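Local coordinates for protein PEPTIDE N-myristoyltransferase (Saccharomyces cerevisiae, PDB 1IIC) that catalyses transfer of the myristoyl group from myristoyl-CoA to the N-terminal glycine of protein substrates, at residues A[185-191]-A[361-367]. Sequence-based numbering, arbitrary orientation.
Sequences RYTHRPL and DVFNALT
Tyr186 and Leu366 run side by side on one face of an antiparallel strand pair, 185-190 against 362-366, within the mixed sheet of this GNAT-like acyltransferase fold. Leu366 sets CD2 over one face of the tyrosine ring, 3.8 Å from the ring centroid, a CH-pi contact displaced toward CD2 and CE2 of the ring; Leu387 of strand 381-392 touches both side chains. The same face carries His188 and Asn364. The imidazole and amide planes stand 74° apart, and Asn364 ND2 lies at the ring's edge beside His188 ND1, an approach too poorly angled to count as a hydrogen bond. Farther along, Val362 CG2 lies 3.8 Å from His188 CB.

On the other face are Thr187, Ala365, Arg189 and Phe363. Phe363 holds CG anti to its backbone N (chi1 -159°), which sends the ring away from strand 185-190 toward Cys352 and Ala355 of helix 334-357. Leu191 CD1 lies 3.9 Å from Phe363 CB, which also packs on Arg189 CB. Arg189 bends at chi2, and its NH1 returns to Pro190 O at 2.7 Å while also binding Asn217 O. Thr367 OG1 takes the N-H of Arg185 and bonds to Gly401 O. Two donors from one residue grip Ala365 O: Thr187 N at 2.8 Å, nearly in line with the C=O, and Thr187 OG1 at 2.6 Å, 40° out of the carbonyl plane.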
# COMPACT_ATOMS: atom_id res chain seq x y z
N ARG A 185 7.79 -6.93 -6.52
CA ARG A 185 8.39 -7.74 -5.47
C ARG A 185 8.61 -6.88 -4.24
O ARG A 185 8.83 -5.67 -4.36
CB ARG A 185 9.72 -8.32 -5.95
CG ARG A 185 10.31 -9.34 -5.00
CD ARG A 185 11.60 -9.92 -5.55
NE ARG A 185 12.09 -11.02 -4.73
CZ ARG A 185 13.13 -11.78 -5.04
NH1 ARG A 185 13.82 -11.55 -6.16
NH2 ARG A 185 13.49 -12.77 -4.24
N TYR A 186 8.52 -7.50 -3.07
CA TYR A 186 8.76 -6.80 -1.81
C TYR A 186 10.25 -6.89 -1.52
O TYR A 186 10.89 -7.88 -1.88
CB TYR A 186 8.05 -7.47 -0.63
CG TYR A 186 6.55 -7.37 -0.61
CD1 TYR A 186 5.76 -8.43 -1.05
CD2 TYR A 186 5.91 -6.23 -0.11
CE1 TYR A 186 4.37 -8.37 -0.98
CE2 TYR A 186 4.53 -6.16 -0.04
CZ TYR A 186 3.76 -7.24 -0.47
OH TYR A 186 2.39 -7.19 -0.38
N THR A 187 10.78 -5.86 -0.87
CA THR A 187 12.18 -5.83 -0.46
C THR A 187 12.19 -5.30 0.97
O THR A 187 11.27 -4.60 1.37
CB THR A 187 13.04 -4.93 -1.36
OG1 THR A 187 12.62 -3.57 -1.23
CG2 THR A 187 12.91 -5.36 -2.80
N HIS A 188 13.22 -5.64 1.74
CA HIS A 188 13.30 -5.21 3.14
C HIS A 188 14.68 -4.68 3.49
O HIS A 188 15.69 -5.38 3.30
CB HIS A 188 12.98 -6.39 4.06
CG HIS A 188 11.77 -7.17 3.64
ND1 HIS A 188 10.49 -6.71 3.85
CD2 HIS A 188 11.66 -8.33 2.95
CE1 HIS A 188 9.63 -7.56 3.29
NE2 HIS A 188 10.32 -8.54 2.74
N ARG A 189 14.73 -3.46 4.00
CA ARG A 189 15.98 -2.83 4.41
C ARG A 189 16.09 -2.94 5.92
O ARG A 189 15.33 -2.30 6.66
CB ARG A 189 16.00 -1.35 4.02
CG ARG A 189 17.39 -0.78 3.77
CD ARG A 189 18.28 -0.76 5.00
NE ARG A 189 19.57 -0.13 4.70
CZ ARG A 189 20.57 0.01 5.56
NH1 ARG A 189 20.46 -0.43 6.81
NH2 ARG A 189 21.70 0.58 5.17
N PRO A 190 17.02 -3.77 6.41
CA PRO A 190 17.23 -3.96 7.85
C PRO A 190 17.73 -2.67 8.48
O PRO A 190 18.76 -2.14 8.07
CB PRO A 190 18.29 -5.06 7.92
CG PRO A 190 18.13 -5.78 6.60
CD PRO A 190 17.91 -4.64 5.63
N LEU A 191 17.01 -2.16 9.47
CA LEU A 191 17.39 -0.94 10.15
C LEU A 191 17.97 -1.33 11.51
O LEU A 191 18.93 -0.74 11.99
CB LEU A 191 16.17 -0.03 10.32
CG LEU A 191 15.49 0.41 9.02
CD1 LEU A 191 14.24 1.23 9.31
CD2 LEU A 191 16.48 1.22 8.18
N ASP A 361 12.20 -0.94 12.71
CA ASP A 361 13.24 -1.97 12.78
C ASP A 361 13.67 -2.51 11.44
O ASP A 361 14.75 -3.06 11.31
CB ASP A 361 12.76 -3.12 13.67
CG ASP A 361 12.74 -2.75 15.13
OD1 ASP A 361 11.76 -3.08 15.83
OD2 ASP A 361 13.73 -2.13 15.59
N VAL A 362 12.80 -2.35 10.44
CA VAL A 362 13.05 -2.81 9.08
C VAL A 362 12.26 -1.85 8.20
O VAL A 362 11.24 -1.30 8.64
CB VAL A 362 12.58 -4.28 8.89
CG1 VAL A 362 11.12 -4.41 9.24
CG2 VAL A 362 12.83 -4.74 7.47
N PHE A 363 12.73 -1.62 6.98
CA PHE A 363 12.09 -0.68 6.06
C PHE A 363 11.60 -1.46 4.83
O PHE A 363 12.38 -2.14 4.17
CB PHE A 363 13.12 0.40 5.70
CG PHE A 363 12.54 1.69 5.20
CD1 PHE A 363 11.34 2.19 5.71
CD2 PHE A 363 13.23 2.44 4.26
CE1 PHE A 363 10.84 3.43 5.27
CE2 PHE A 363 12.74 3.68 3.82
CZ PHE A 363 11.54 4.17 4.33
N ASN A 364 10.31 -1.37 4.53
CA ASN A 364 9.74 -2.10 3.41
C ASN A 364 9.51 -1.27 2.17
O ASN A 364 9.07 -0.13 2.25
CB ASN A 364 8.41 -2.73 3.82
CG ASN A 364 8.58 -3.87 4.80
OD1 ASN A 364 7.63 -4.25 5.49
ND2 ASN A 364 9.78 -4.45 4.86
N ALA A 365 9.79 -1.85 1.02
CA ALA A 365 9.57 -1.14 -0.23
C ALA A 365 9.38 -2.13 -1.35
O ALA A 365 10.00 -3.20 -1.37
CB ALA A 365 10.75 -0.23 -0.53
N LEU A 366 8.51 -1.76 -2.28
CA LEU A 366 8.22 -2.57 -3.44
C LEU A 366 9.09 -2.09 -4.58
O LEU A 366 9.77 -1.06 -4.46
CB LEU A 366 6.74 -2.43 -3.81
CG LEU A 366 5.72 -3.08 -2.87
CD1 LEU A 366 4.36 -2.38 -3.01
CD2 LEU A 366 5.60 -4.57 -3.21
N THR A 367 9.09 -2.83 -5.68
CA THR A 367 9.86 -2.46 -6.86
C THR A 367 9.02 -1.58 -7.79
O THR A 367 9.29 -1.49 -8.98
CB THR A 367 10.30 -3.71 -7.65
OG1 THR A 367 9.13 -4.46 -8.01
CG2 THR A 367 11.24 -4.58 -6.83